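5-ketofructose reductase (Gluconobacter sp., PDB 7COK) reduces 5-ketofructose, probably with a nicotinamide cofactor bound to its Rossmann-type domain, and represents a novel class in the shikimate dehydrogenase family. Local coordinates at residues T23-E28 and A274-N279; A29-A34 and E261-R266; V128-G133 and G183-P188; G134-I139 and I195-I200. One frame throughout, in Å; residues are numbered along the deposited sequence.

Contact 1: T23-E28 and A274-N279; sequences TVAMVE and AQTLEN
Thr276 OG1 is hydrogen-bonded to Val272 O one turn earlier in its own helix, and this leaves the other branch of the threonine to meet Ala25 and Met26 across the contact. With OG1 beside the backbone N, chi1 -61° sets the methyl CG2 anti to that N. From there CG2 reaches the backbone of the facing helix, lying 3.6 Å from Ala25 O, and rests on Ala25 CB at 4.0 Å. Small residues suit this place: Thr276 spends its hydroxyl within its helix and offers only a methyl, while Ala25 has nothing beyond CB to keep the backbones apart. The CA atoms of Met26 and Thr276 are accordingly 5.7 Å apart.

A longer pair works alongside. Met26 holds CG anti to its backbone N (chi1 -178°) and runs extended as far as SD, which lies 3.7 Å from Leu277 CD1. The other methyl of the leucine, CD2, comes 4.1 Å from Met26 CB, so its two branches touch the methionine at different points as the chains cross at a slant. Leu277 also packs on Leu249 of helix 248-264, whereas Phe6 of the second subunit packs on Ala25.

The two segments run roughly antiparallel, at 147°, their axes approaching to 8.6 Å. Pairing an early helix with one from the far end of the chain is typical of the shikimate dehydrogenase fold, in which C-terminal helices return to complete the N-terminal substrate-binding domain.

Contact 2: A29-A34 and E261-R266; sequences AGYHHA and EIWLGR
Tyr31 reaches from helix 23-34 to Trp263 and Leu264, late in helix 248-264. Its CB does not point straight at them; chi1 of -71° places CG beside the backbone N, and from there the ring extends toward the other segment. Toward the far end of the ring, CE1, next to CZ, meets Leu264 CD1 at 4.1 Å, the two side chains crossing at about a right angle. At the tip the hydroxyl arrives at the edge of the indole, near its plane, with OH 3.8 Å from Trp263 CE3 and 3.9 Å from Trp263 CZ3.

This puts a helix of the substrate-binding domain against the long C-terminal helix that joins it in the shikimate dehydrogenase fold. Tyrosine fits because it is apolar along its flank yet polar at its tip: the buried OH hydrogen-bonds to Thr11 OG1 on strand 9-15. Trp263 also packs on Thr11, and Leu264 on Ile9 of the same strand.

Just beyond, the chain turns off at Gly265, whose positive phi of 65° is easily adopted without a side chain. Arg266 folds back there, its NH1 donating to Leu264 O at 2.9 Å.

Contact 3: V128-G133 and G183-P188; sequences VILGAG and GKFSLP
Val128 and Phe185 form the tighter part of this contact, with Val128 CG1 3.8 Å from Phe185 CE2. The valine is oriented by its first torsion, 171°, which sets CG1 anti to the backbone N and sends its two methyls to different partners. Phe185 likewise carries its ring anti to its own N (chi1 -175°), and this swings the ring over toward the strand. Leu130, two residues along and on the same side of the strand as Val128, adds a looser touch, its CD2 lying 4.3 Å from Phe185 CD2. Beta-branched valine is at home in a strand, and the broad phenyl ring can serve both aliphatic neighbours together.

Strand 126-130 belongs to the parallel sheet of the Rossmann-type domain. It runs straight into Gly131, Ala132 and Gly133, a turn consistent with the glycine-rich nucleotide-binding loop of that fold. Gly131, with phi of 103°, takes a backbone shape that suits a residue with no side chain to press on the preceding carbonyl O, and Gly133 occupies the N-cap position, right before helix 134-145.

Toward solvent the packing thins. Exposed Pro188 touches through CD, 4.1 Å from Val128 CG2. Leu187, by contrast, is buried against Leu194 and Leu216, while the hydroxyl of exposed Ser186 turns to Glu212 OE1.

Contact 4: G134-I139 and I195-I200; sequences GAARAI and INATSI
Helix 134-139 passes the end of strand 193-196 most closely where the CA atoms of Ala136 and Ala197 are 5.6 Å apart. At this point the two methyls meet, Ala136 CB to Ala197 CB at 3.9 Å. With side chains that end at CB, the two alanines let the backbones come this close. One turn further along the helix, isoleucines make the contact: Ile139 CG2 lies 3.7 Å from Ile195 CD1, and the two side chains run past one another, pointing opposite ways. Ile195 places CG1 beside its backbone N (chi1 -50°), and from there the chain extends to bring CD1 to the helix. Phe112 packs on both isoleucines, and Ile129 of the neighbouring strand lies against Ala136, Ile139 and Ala197.

Helix 134-145, resting here on the sheet, is the one that follows strand 126-130 and the glycine-rich turn of the Rossmann-type domain; Ala136 fits the alanine of a GxGxxA pattern, consistent with nucleotide binding.

Asn196 points away from the helix and organises the turn beyond the strand. Its OD1 is gripped twice: Thr198 OG1 donates at 2.7 Å in the carbonyl plane, on a lone pair, whereas Thr198 N donates to OD1 at 3.1 Å from above that plane, closing an Asx turn. Thr198 OG1 in turn accepts from Ile200 N at 3.0 Å, an ST turn. The ND2 of Asn196 bonds to Asp224 OD1 and, with the acceptor tilted from the amide plane, to Thr198 O.

From the N terminus, helix 23-34 supplies the first half of both contact 1 and contact 2. The chain then completes most of the substrate-binding domain before entering the Rossmann-type domain, where strand 126-130 opens contact 3 and helix 134-145 opens contact 4. Segment 183-188 closes contact 3 and 195-200 closes contact 4, so these two cross; they also touch, through probable backbone hydrogen bonds of Leu130 with Ile195 and Ala197, on and just after the adjacent strand. Both nest inside contact 2, which closes at 261-266, itself nested inside contact 1, closed at 274-279. The outer pair thus fastens the chain's end to its beginning, while the inner pair ties together parts of the Rossmann-type domain.

Contact 1: T23-E28 and A274-N279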
loop_
_atom_site.group_PDB
_atom_site.type_symbol
_atom_site.label_atom_id
_atom_site.label_comp_id
_atom_site.label_asym_id
_atom_site.label_seq_id
_atom_site.Cartn_x
_atom_site.Cartn_y
_atom_site.Cartn_z
ATOM N N THR A 23 4.272 10.124 9.385
ATOM C CA THR A 23 2.825 9.938 9.562
ATOM C C THR A 23 2.491 8.447 9.477
ATOM O O THR A 23 1.698 7.923 10.261
ATOM C CB THR A 23 2.029 10.754 8.515
ATOM O OG1 THR A 23 2.350 12.150 8.657
ATOM C CG2 THR A 23 0.561 10.599 8.733
ATOM N N VAL A 24 3.164 7.755 8.555
ATOM C CA VAL A 24 3.020 6.304 8.398
ATOM C C VAL A 24 3.182 5.566 9.738
ATOM O O VAL A 24 2.349 4.739 10.083
ATOM C CB VAL A 24 3.918 5.702 7.263
ATOM C CG1 VAL A 24 5.394 6.005 7.473
ATOM C CG2 VAL A 24 3.710 4.186 7.133
ATOM N N ALA A 25 4.234 5.896 10.479
ATOM C CA ALA A 25 4.511 5.217 11.728
ATOM C C ALA A 25 3.463 5.581 12.776
ATOM O O ALA A 25 2.972 4.721 13.503
ATOM C CB ALA A 25 5.912 5.559 12.211
ATOM N N MET A 26 3.115 6.860 12.836
ATOM C CA MET A 26 2.115 7.306 13.780
ATOM C C MET A 26 0.764 6.599 13.546
ATOM O O MET A 26 0.168 6.007 14.448
ATOM C CB MET A 26 1.979 8.821 13.713
ATOM C CG MET A 26 0.981 9.366 14.714
ATOM S SD MET A 26 0.663 11.110 14.494
ATOM C CE MET A 26 -0.272 11.146 12.971
ATOM N N VAL A 27 0.285 6.667 12.317
ATOM C CA VAL A 27 -1.027 6.165 11.987
ATOM C C VAL A 27 -1.050 4.636 12.135
ATOM O O VAL A 27 -1.985 4.123 12.693
ATOM C CB VAL A 27 -1.444 6.622 10.572
ATOM C CG1 VAL A 27 -2.723 5.933 10.142
ATOM C CG2 VAL A 27 -1.640 8.136 10.570
ATOM N N GLU A 28 -0.001 3.937 11.710
ATOM C CA GLU A 28 -0.000 2.471 11.799
ATOM C C GLU A 28 0.104 2.037 13.252
ATOM O O GLU A 28 -0.475 1.006 13.614
ATOM C CB GLU A 28 1.070 1.845 10.918
ATOM C CG GLU A 28 0.678 1.929 9.446
ATOM C CD GLU A 28 1.552 1.105 8.535
ATOM O OE1 GLU A 28 2.677 0.734 8.938
ATOM O OE2 GLU A 28 1.116 0.819 7.402
ATOM N N ALA A 274 1.070 9.527 19.898
ATOM C CA ALA A 274 1.977 10.517 20.466
ATOM C C ALA A 274 3.302 9.916 20.869
ATOM O O ALA A 274 4.355 10.448 20.523
ATOM C CB ALA A 274 1.337 11.191 21.655
ATOM N N GLN A 275 3.249 8.785 21.577
ATOM C CA GLN A 275 4.480 8.123 22.000
ATOM C C GLN A 275 5.328 7.692 20.811
ATOM O O GLN A 275 6.553 7.827 20.851
ATOM C CB GLN A 275 4.217 6.958 22.970
ATOM C CG GLN A 275 5.490 6.432 23.681
ATOM C CD GLN A 275 6.333 7.518 24.371
ATOM O OE1 GLN A 275 5.817 8.507 24.877
ATOM N NE2 GLN A 275 7.650 7.335 24.375
ATOM N N THR A 276 4.673 7.262 19.722
ATOM C CA THR A 276 5.377 6.910 18.484
ATOM C C THR A 276 6.179 8.109 17.913
ATOM O O THR A 276 7.355 7.962 17.540
ATOM C CB THR A 276 4.371 6.372 17.454
ATOM O OG1 THR A 276 3.760 5.193 17.987
ATOM C CG2 THR A 276 5.027 6.030 16.117
ATOM N N LEU A 277 5.545 9.282 17.858
ATOM C CA LEU A 277 6.232 10.504 17.434
ATOM C C LEU A 277 7.333 10.924 18.420
ATOM O O LEU A 277 8.426 11.301 17.994
ATOM C CB LEU A 277 5.223 11.639 17.239
ATOM C CG LEU A 277 4.234 11.616 16.076
ATOM C CD1 LEU A 277 3.461 12.930 16.124
ATOM C CD2 LEU A 277 4.944 11.472 14.736
ATOM N N GLU A 278 7.085 10.796 19.724
ATOM C CA GLU A 278 8.131 11.126 20.721
ATOM C C GLU A 278 9.369 10.252 20.518
ATOM O O GLU A 278 10.508 10.763 20.545
ATOM C CB GLU A 278 7.629 10.949 22.150
ATOM C CG GLU A 278 6.447 11.820 22.566
ATOM C CD GLU A 278 6.806 13.216 23.064
ATOM O OE1 GLU A 278 7.992 13.593 23.110
ATOM O OE2 GLU A 278 5.866 13.959 23.418
ATOM N N ASN A 279 9.159 8.950 20.267
ATOM C CA ASN A 279 10.279 8.036 19.994
ATOM C C ASN A 279 11.043 8.377 18.712
ATOM O O ASN A 279 12.282 8.359 18.706
ATOM C CB ASN A 279 9.836 6.565 19.965
ATOM C CG ASN A 279 9.367 6.043 21.321
ATOM O OD1 ASN A 279 9.616 6.647 22.354
ATOM N ND2 ASN A 279 8.701 4.881 21.308
#

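Contact 2: A29-A34 and E261-R266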
loop_
_atom_site.group_PDB
_atom_site.type_symbol
_atom_site.label_atom_id
_atom_site.label_comp_id
_atom_site.label_asym_id
_atom_site.label_seq_id
_atom_site.Cartn_x
_atom_site.Cartn_y
_atom_site.Cartn_z
ATOM N N ALA A 29 0.768 2.838 14.089
ATOM C CA ALA A 29 0.786 2.512 15.521
ATOM C C ALA A 29 -0.642 2.545 16.082
ATOM O O ALA A 29 -1.061 1.658 16.854
ATOM C CB ALA A 29 1.714 3.449 16.259
ATOM N N GLY A 30 -1.411 3.539 15.647
ATOM C CA GLY A 30 -2.830 3.632 15.963
ATOM C C GLY A 30 -3.648 2.464 15.439
ATOM O O GLY A 30 -4.426 1.876 16.182
ATOM N N TYR A 31 -3.449 2.116 14.167
ATOM C CA TYR A 31 -4.137 0.961 13.584
ATOM C C TYR A 31 -3.868 -0.322 14.397
ATOM O O TYR A 31 -4.791 -1.074 14.696
ATOM C CB TYR A 31 -3.702 0.720 12.138
ATOM C CG TYR A 31 -4.171 1.722 11.083
ATOM C CD1 TYR A 31 -5.321 2.502 11.252
ATOM C CD2 TYR A 31 -3.448 1.871 9.909
ATOM C CE1 TYR A 31 -5.732 3.377 10.254
ATOM C CE2 TYR A 31 -3.849 2.750 8.910
ATOM C CZ TYR A 31 -4.989 3.506 9.092
ATOM O OH TYR A 31 -5.397 4.415 8.119
ATOM N N HIS A 32 -2.601 -0.533 14.760
ATOM C CA HIS A 32 -2.184 -1.763 15.446
ATOM C C HIS A 32 -2.781 -1.818 16.845
ATOM O O HIS A 32 -3.272 -2.854 17.261
ATOM C CB HIS A 32 -0.666 -1.859 15.471
ATOM C CG HIS A 32 -0.153 -3.106 16.117
ATOM N ND1 HIS A 32 -0.162 -4.328 15.481
ATOM C CD2 HIS A 32 0.370 -3.322 17.348
ATOM C CE1 HIS A 32 0.356 -5.243 16.283
ATOM N NE2 HIS A 32 0.682 -4.659 17.423
ATOM N N HIS A 33 -2.800 -0.675 17.536
ATOM C CA HIS A 33 -3.357 -0.604 18.883
ATOM C C HIS A 33 -4.847 -0.946 18.868
ATOM O O HIS A 33 -5.352 -1.607 19.814
ATOM C CB HIS A 33 -3.091 0.795 19.476
ATOM C CG HIS A 33 -3.519 0.954 20.911
ATOM N ND1 HIS A 33 -4.818 1.232 21.278
ATOM C CD2 HIS A 33 -2.802 0.905 22.058
ATOM C CE1 HIS A 33 -4.889 1.332 22.597
ATOM N NE2 HIS A 33 -3.676 1.156 23.089
ATOM N N ALA A 34 -5.547 -0.526 17.814
ATOM C CA ALA A 34 -7.007 -0.762 17.659
ATOM C C ALA A 34 -7.321 -2.173 17.184
ATOM O O ALA A 34 -8.482 -2.579 17.207
ATOM C CB ALA A 34 -7.636 0.252 16.701
ATOM N N GLU A 261 -10.748 9.167 11.463
ATOM C CA GLU A 261 -12.196 9.272 11.667
ATOM C C GLU A 261 -12.934 9.504 10.352
ATOM O O GLU A 261 -13.944 8.852 10.097
ATOM C CB GLU A 261 -12.561 10.336 12.701
ATOM C CG GLU A 261 -12.218 9.963 14.130
ATOM C CD GLU A 261 -12.425 11.114 15.101
ATOM O OE1 GLU A 261 -12.484 12.305 14.689
ATOM O OE2 GLU A 261 -12.528 10.822 16.307
ATOM N N ILE A 262 -12.403 10.395 9.519
ATOM C CA ILE A 262 -12.991 10.682 8.195
ATOM C C ILE A 262 -12.946 9.439 7.314
ATOM O O ILE A 262 -13.918 9.119 6.644
ATOM C CB ILE A 262 -12.309 11.902 7.524
ATOM C CG1 ILE A 262 -12.699 13.195 8.271
ATOM C CG2 ILE A 262 -12.684 12.028 6.041
ATOM C CD1 ILE A 262 -11.864 14.420 7.925
ATOM N N TRP A 263 -11.811 8.755 7.304
ATOM C CA TRP A 263 -11.622 7.598 6.425
ATOM C C TRP A 263 -12.384 6.346 6.814
ATOM O O TRP A 263 -12.914 5.621 5.941
ATOM C CB TRP A 263 -10.143 7.228 6.366
ATOM C CG TRP A 263 -9.266 8.257 5.736
ATOM C CD1 TRP A 263 -9.633 9.247 4.863
ATOM C CD2 TRP A 263 -7.855 8.325 5.849
ATOM N NE1 TRP A 263 -8.527 9.964 4.481
ATOM C CE2 TRP A 263 -7.418 9.408 5.058
ATOM C CE3 TRP A 263 -6.909 7.595 6.578
ATOM C CZ2 TRP A 263 -6.065 9.773 4.967
ATOM C CZ3 TRP A 263 -5.580 7.940 6.488
ATOM C CH2 TRP A 263 -5.162 9.032 5.684
ATOM N N LEU A 264 -12.409 6.059 8.116
ATOM C CA LEU A 264 -12.784 4.716 8.578
ATOM C C LEU A 264 -13.802 4.678 9.685
ATOM O O LEU A 264 -14.207 3.590 10.111
ATOM C CB LEU A 264 -11.541 3.954 9.043
ATOM C CG LEU A 264 -10.687 3.407 7.911
ATOM C CD1 LEU A 264 -9.359 2.954 8.477
ATOM C CD2 LEU A 264 -11.419 2.285 7.185
ATOM N N GLY A 265 -14.206 5.841 10.184
ATOM C CA GLY A 265 -15.170 5.908 11.280
ATOM C C GLY A 265 -14.684 5.336 12.604
ATOM O O GLY A 265 -15.503 4.905 13.404
ATOM N N ARG A 266 -13.365 5.298 12.804
ATOM C CA ARG A 266 -12.739 4.863 14.057
ATOM C C ARG A 266 -11.928 6.006 14.634
ATOM O O ARG A 266 -11.300 6.768 13.865
ATOM C CB ARG A 266 -11.799 3.668 13.853
ATOM C CG ARG A 266 -12.418 2.312 14.045
ATOM C CD ARG A 266 -12.611 1.700 12.682
ATOM N NE ARG A 266 -13.418 0.491 12.763
ATOM C CZ ARG A 266 -14.244 0.081 11.817
ATOM N NH1 ARG A 266 -14.416 0.792 10.695
ATOM N NH2 ARG A 266 -14.916 -1.046 12.016
#

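Contact 3: V128-G133 and G183-P188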
loop_
_atom_site.group_PDB
_atom_site.type_symbol
_atom_site.label_atom_id
_atom_site.label_comp_id
_atom_site.label_asym_id
_atom_site.label_seq_id
_atom_site.Cartn_x
_atom_site.Cartn_y
_atom_site.Cartn_z
ATOM N N VAL A 128 -4.337 35.765 18.424
ATOM C CA VAL A 128 -3.150 36.241 17.702
ATOM C C VAL A 128 -2.410 35.054 17.105
ATOM O O VAL A 128 -2.064 34.107 17.837
ATOM C CB VAL A 128 -2.181 37.046 18.602
ATOM C CG1 VAL A 128 -0.870 37.336 17.868
ATOM C CG2 VAL A 128 -2.816 38.358 19.007
ATOM N N ILE A 129 -2.142 35.115 15.795
ATOM C CA ILE A 129 -1.373 34.082 15.106
ATOM C C ILE A 129 -0.072 34.705 14.641
ATOM O O ILE A 129 -0.072 35.697 13.894
ATOM C CB ILE A 129 -2.128 33.528 13.880
ATOM C CG1 ILE A 129 -3.514 33.027 14.293
ATOM C CG2 ILE A 129 -1.254 32.487 13.144
ATOM C CD1 ILE A 129 -4.314 32.460 13.127
ATOM N N LEU A 130 1.038 34.158 15.119
ATOM C CA LEU A 130 2.368 34.554 14.658
ATOM C C LEU A 130 2.725 33.778 13.412
ATOM O O LEU A 130 2.916 32.559 13.468
ATOM C CB LEU A 130 3.454 34.331 15.730
ATOM C CG LEU A 130 3.104 34.819 17.120
ATOM C CD1 LEU A 130 4.052 34.190 18.132
ATOM C CD2 LEU A 130 3.057 36.347 17.200
ATOM N N GLY A 131 2.911 34.504 12.313
ATOM C CA GLY A 131 3.278 33.915 11.019
ATOM C C GLY A 131 2.099 33.842 10.071
ATOM O O GLY A 131 0.950 33.809 10.521
ATOM N N ALA A 132 2.383 33.822 8.768
ATOM C CA ALA A 132 1.357 33.826 7.721
ATOM C C ALA A 132 1.402 32.669 6.685
ATOM O O ALA A 132 0.847 32.793 5.580
ATOM C CB ALA A 132 1.367 35.178 7.009
ATOM N N GLY A 133 2.079 31.571 7.020
ATOM C CA GLY A 133 2.165 30.396 6.137
ATOM C C GLY A 133 0.891 29.585 5.905
ATOM O O GLY A 133 -0.246 30.049 6.155
ATOM N N GLY A 183 10.300 43.736 15.897
ATOM C CA GLY A 183 10.749 43.490 17.264
ATOM C C GLY A 183 9.845 42.507 17.988
ATOM O O GLY A 183 9.116 41.731 17.352
ATOM N N LYS A 184 9.922 42.546 19.316
ATOM C CA LYS A 184 9.108 41.736 20.207
ATOM C C LYS A 184 7.653 42.175 20.121
ATOM O O LYS A 184 7.292 43.288 20.579
ATOM C CB LYS A 184 9.598 41.889 21.650
ATOM N N PHE A 185 6.831 41.321 19.505
ATOM C CA PHE A 185 5.411 41.610 19.345
ATOM C C PHE A 185 4.709 41.643 20.690
ATOM O O PHE A 185 4.816 40.723 21.505
ATOM C CB PHE A 185 4.693 40.660 18.374
ATOM C CG PHE A 185 3.254 41.043 18.130
ATOM C CD1 PHE A 185 2.930 42.180 17.373
ATOM C CD2 PHE A 185 2.221 40.301 18.707
ATOM C CE1 PHE A 185 1.596 42.548 17.175
ATOM C CE2 PHE A 185 0.899 40.654 18.506
ATOM C CZ PHE A 185 0.580 41.783 17.751
ATOM N N SER A 186 4.014 42.747 20.909
ATOM C CA SER A 186 3.264 42.940 22.127
ATOM C C SER A 186 1.813 42.577 21.856
ATOM O O SER A 186 1.152 43.223 21.059
ATOM C CB SER A 186 3.379 44.394 22.570
ATOM O OG SER A 186 4.743 44.769 22.625
ATOM N N LEU A 187 1.323 41.548 22.539
ATOM C CA LEU A 187 -0.080 41.158 22.418
ATOM C C LEU A 187 -1.049 42.278 22.775
ATOM O O LEU A 187 -0.934 42.848 23.869
ATOM C CB LEU A 187 -0.345 39.946 23.288
ATOM C CG LEU A 187 0.062 38.571 22.762
ATOM C CD1 LEU A 187 1.539 38.390 22.390
ATOM C CD2 LEU A 187 -0.320 37.574 23.845
ATOM N N PRO A 188 -2.004 42.603 21.862
ATOM C CA PRO A 188 -2.990 43.620 22.255
ATOM C C PRO A 188 -3.752 43.150 23.465
ATOM O O PRO A 188 -3.953 41.938 23.653
ATOM C CB PRO A 188 -3.926 43.735 21.044
ATOM C CG PRO A 188 -3.629 42.581 20.171
ATOM C CD PRO A 188 -2.249 42.091 20.495
#

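Contact 4: G134-I139 and I195-I200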
loop_
_atom_site.group_PDB
_atom_site.type_symbol
_atom_site.label_atom_id
_atom_site.label_comp_id
_atom_site.label_asym_id
_atom_site.label_seq_id
_atom_site.Cartn_x
_atom_site.Cartn_y
_atom_site.Cartn_z
ATOM N N GLY A 134 1.080 28.375 5.377
ATOM C CA GLY A 134 -0.040 27.459 5.115
ATOM C C GLY A 134 -0.771 27.098 6.393
ATOM O O GLY A 134 -2.029 27.100 6.435
ATOM N N ALA A 135 0.009 26.815 7.435
ATOM C CA ALA A 135 -0.519 26.492 8.774
ATOM C C ALA A 135 -1.357 27.642 9.331
ATOM O O ALA A 135 -2.485 27.451 9.776
ATOM C CB ALA A 135 0.625 26.137 9.714
ATOM N N ALA A 136 -0.823 28.859 9.234
ATOM C CA ALA A 136 -1.539 30.041 9.702
ATOM C C ALA A 136 -2.893 30.269 8.994
ATOM O O ALA A 136 -3.905 30.558 9.660
ATOM C CB ALA A 136 -0.671 31.277 9.597
ATOM N N ARG A 137 -2.892 30.152 7.666
ATOM C CA ARG A 137 -4.115 30.270 6.868
ATOM C C ARG A 137 -5.180 29.275 7.326
ATOM O O ARG A 137 -6.337 29.678 7.565
ATOM C CB ARG A 137 -3.802 30.173 5.368
ATOM C CG ARG A 137 -4.992 30.372 4.471
ATOM C CD ARG A 137 -4.569 30.122 3.033
ATOM N NE ARG A 137 -5.704 30.261 2.122
ATOM C CZ ARG A 137 -6.038 31.397 1.507
ATOM N NH1 ARG A 137 -5.329 32.516 1.683
ATOM N NH2 ARG A 137 -7.102 31.425 0.718
ATOM N N ALA A 138 -4.811 27.986 7.431
ATOM C CA ALA A 138 -5.788 26.972 7.849
ATOM C C ALA A 138 -6.291 27.168 9.272
ATOM O O ALA A 138 -7.496 27.028 9.529
ATOM C CB ALA A 138 -5.228 25.576 7.646
ATOM N N ILE A 139 -5.379 27.491 10.180
ATOM C CA ILE A 139 -5.719 27.746 11.582
ATOM C C ILE A 139 -6.687 28.944 11.680
ATOM O O ILE A 139 -7.688 28.871 12.370
ATOM C CB ILE A 139 -4.461 27.939 12.465
ATOM C CG1 ILE A 139 -3.809 26.577 12.672
ATOM C CG2 ILE A 139 -4.816 28.516 13.835
ATOM C CD1 ILE A 139 -2.377 26.664 13.169
ATOM N N ILE A 195 -0.893 31.846 19.165
ATOM C CA ILE A 195 -0.461 30.673 18.436
ATOM C C ILE A 195 0.783 30.981 17.629
ATOM O O ILE A 195 0.769 31.906 16.801
ATOM C CB ILE A 195 -1.547 30.209 17.427
ATOM C CG1 ILE A 195 -2.927 30.079 18.090
ATOM C CG2 ILE A 195 -1.121 28.901 16.765
ATOM C CD1 ILE A 195 -4.066 30.041 17.099
ATOM N N ASN A 196 1.855 30.220 17.842
ATOM C CA ASN A 196 2.977 30.293 16.937
ATOM C C ASN A 196 2.770 29.399 15.725
ATOM O O ASN A 196 2.728 28.174 15.866
ATOM C CB ASN A 196 4.273 29.881 17.609
ATOM C CG ASN A 196 5.399 29.838 16.616
ATOM O OD1 ASN A 196 5.660 30.831 15.953
ATOM N ND2 ASN A 196 5.969 28.668 16.406
ATOM N N ALA A 197 2.737 29.998 14.531
ATOM C CA ALA A 197 2.673 29.237 13.282
ATOM C C ALA A 197 3.950 29.404 12.450
ATOM O O ALA A 197 3.976 29.087 11.262
ATOM C CB ALA A 197 1.433 29.658 12.511
ATOM N N THR A 198 5.006 29.886 13.092
ATOM C CA THR A 198 6.312 30.002 12.434
ATOM C C THR A 198 7.095 28.717 12.621
ATOM O O THR A 198 6.711 27.835 13.405
ATOM C CB THR A 198 7.168 31.198 12.951
ATOM O OG1 THR A 198 7.726 30.881 14.239
ATOM C CG2 THR A 198 6.351 32.517 12.985
ATOM N N SER A 199 8.213 28.611 11.924
ATOM C CA SER A 199 9.149 27.521 12.196
ATOM C C SER A 199 10.268 27.929 13.147
ATOM O O SER A 199 11.236 27.188 13.287
ATOM C CB SER A 199 9.716 26.950 10.896
ATOM O OG SER A 199 8.705 26.338 10.134
ATOM N N ILE A 200 10.140 29.078 13.817
ATOM C CA ILE A 200 11.182 29.495 14.777
ATOM C C ILE A 200 11.100 28.647 16.048
ATOM O O ILE A 200 10.144 28.743 16.821
ATOM C CB ILE A 200 11.174 30.999 15.122
ATOM C CG1 ILE A 200 11.214 31.868 13.853
ATOM C CG2 ILE A 200 12.379 31.297 16.009
ATOM C CD1 ILE A 200 10.829 33.327 14.055
#